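Local coordinates for phosphonomutase (Burkholderia cenocepacia J2315, PDB 4MG4), which is of unknown function but belongs to the phosphoenolpyruvate phosphomutase family of TIM-barrel proteins, at residues A143-Q146 with A147-R150. Sequence-based numbering, arbitrary orientation.
Sequences AARQ and AADR
Asp149 OD1 is gripped twice: Arg145 NE donates to it over 3.1 Å as part of a salt bridge, and a water whose oxygen lies 2.6 Å from Asp149 OD1 and accepts from Arg145 NH2 joins the two side chains. The direct bond is bent, 137° at the hydrogen, with OD1 tilted out of the guanidinium plane; NE in turn meets OD1 from above the carboxylate plane, although carboxylate and guanidinium planes lie only 21° apart. With its CG anti to the backbone N (chi1 169°) and bends at chi2 and chi3, the Arg145 chain folds over toward the next turn, where its CG and CD run beside the carboxylate and NH2 comes 3.7 Å from Ala148 CB. The rest of the guanidinium reaches past the helix: NH1 forms a salt bridge with Asp193 and bonds to Gly191 O, while NH2 also donates to Tyr155 O. One residue on, the Gln146 and Arg150 pair meets differently. The Gln146 side chain crosses the Arg150 guanidinium, and Gln146 O sits over one face of that group. A second water joins them, donating to Gln146 OE1 at 2.8 Å and to Ala143 O and accepting from Arg150 NH2 at 2.8 Å. Ala143 O also accepts the helical bond from Ala147 N; Arg150 N closes the following turn on Gln146 O, 2.8 Å. This is the C-terminal end of helix 134-150, in the beta-alpha-beta unit between strands 118-122 and 156-160 of the barrel. Ala144, Ala147 and Ala148 pack against Ile108, Ala105 and Ile112 of the neighbouring helix 101-113, and Ala144 also meets Ile157 of strand 156-160. The i to i+4 pairing of Arg145 with Asp149 would probably temper the carboxylate's charge and help orient an arginine whose other nitrogens tie the helix end to the neighbouring loops.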
loop_
_atom_site.group_PDB
_atom_site.type_symbol
_atom_site.label_atom_id
_atom_site.label_comp_id
_atom_site.label_asym_id
_atom_site.label_seq_id
_atom_site.Cartn_x
_atom_site.Cartn_y
_atom_site.Cartn_z
ATOM N N ALA A 143 -7.709 -26.371 -17.335
ATOM C CA ALA A 143 -6.468 -25.818 -17.943
ATOM C C ALA A 143 -5.472 -25.351 -16.843
ATOM O O ALA A 143 -4.250 -25.550 -16.958
ATOM C CB ALA A 143 -6.837 -24.678 -18.875
ATOM N N ALA A 144 -6.004 -24.736 -15.799
ATOM C CA ALA A 144 -5.214 -24.316 -14.646
ATOM C C ALA A 144 -4.554 -25.536 -13.957
ATOM O O ALA A 144 -3.396 -25.496 -13.569
ATOM C CB ALA A 144 -6.099 -23.522 -13.648
ATOM N N ARG A 145 -5.284 -26.606 -13.753
ATOM C CA ARG A 145 -4.800 -27.818 -13.090
ATOM C C ARG A 145 -3.676 -28.401 -13.923
ATOM O O ARG A 145 -2.613 -28.774 -13.422
ATOM C CB ARG A 145 -5.922 -28.843 -12.954
ATOM C CG ARG A 145 -5.520 -30.240 -12.520
ATOM C CD ARG A 145 -5.360 -30.320 -11.016
ATOM N NE ARG A 145 -4.225 -29.608 -10.464
ATOM C CZ ARG A 145 -4.246 -28.919 -9.305
ATOM N NH1 ARG A 145 -5.385 -28.706 -8.627
ATOM N NH2 ARG A 145 -3.119 -28.383 -8.849
ATOM N N GLN A 146 -3.913 -28.421 -15.228
ATOM C CA GLN A 146 -2.904 -28.966 -16.117
ATOM C C GLN A 146 -1.611 -28.161 -16.085
ATOM O O GLN A 146 -0.513 -28.763 -16.064
ATOM C CB GLN A 146 -3.491 -29.166 -17.522
ATOM C CG GLN A 146 -2.473 -29.641 -18.526
ATOM C CD GLN A 146 -3.111 -29.824 -19.888
ATOM O OE1 GLN A 146 -3.600 -28.856 -20.512
ATOM N NE2 GLN A 146 -3.151 -31.055 -20.341
ATOM N N ALA A 147 -1.708 -26.829 -16.063
ATOM C CA ALA A 147 -0.579 -25.976 -15.968
ATOM C C ALA A 147 0.198 -26.225 -14.668
ATOM O O ALA A 147 1.418 -26.313 -14.650
ATOM C CB ALA A 147 -0.996 -24.517 -16.077
ATOM N N ALA A 148 -0.534 -26.317 -13.557
ATOM C CA ALA A 148 0.125 -26.618 -12.282
ATOM C C ALA A 148 0.785 -28.006 -12.273
ATOM O O ALA A 148 1.872 -28.163 -11.735
ATOM C CB ALA A 148 -0.883 -26.499 -11.138
ATOM N N ASP A 149 0.112 -28.981 -12.849
ATOM C CA ASP A 149 0.606 -30.363 -12.885
ATOM C C ASP A 149 1.858 -30.434 -13.740
ATOM O O ASP A 149 2.847 -31.052 -13.340
ATOM C CB ASP A 149 -0.470 -31.299 -13.409
ATOM C CG ASP A 149 -1.585 -31.553 -12.416
ATOM O OD1 ASP A 149 -1.565 -31.082 -11.248
ATOM O OD2 ASP A 149 -2.538 -32.245 -12.801
ATOM N N ARG A 150 1.857 -29.718 -14.862
ATOM C CA ARG A 150 3.077 -29.644 -15.719
ATOM C C ARG A 150 4.279 -28.993 -15.032
ATOM O O ARG A 150 5.435 -29.411 -15.246
ATOM C CB ARG A 150 2.779 -28.867 -16.973
ATOM C CG ARG A 150 1.937 -29.631 -17.958
ATOM C CD ARG A 150 1.978 -28.910 -19.307
ATOM N NE ARG A 150 1.392 -27.561 -19.234
ATOM C CZ ARG A 150 0.177 -27.234 -19.681
ATOM N NH1 ARG A 150 -0.579 -28.138 -20.274
ATOM N NH2 ARG A 150 -0.251 -25.990 -19.585
HETATM O O HOH W 1 -3.057 -26.310 -19.542
HETATM O O HOH W 2 -0.465 -29.461 -9.480
#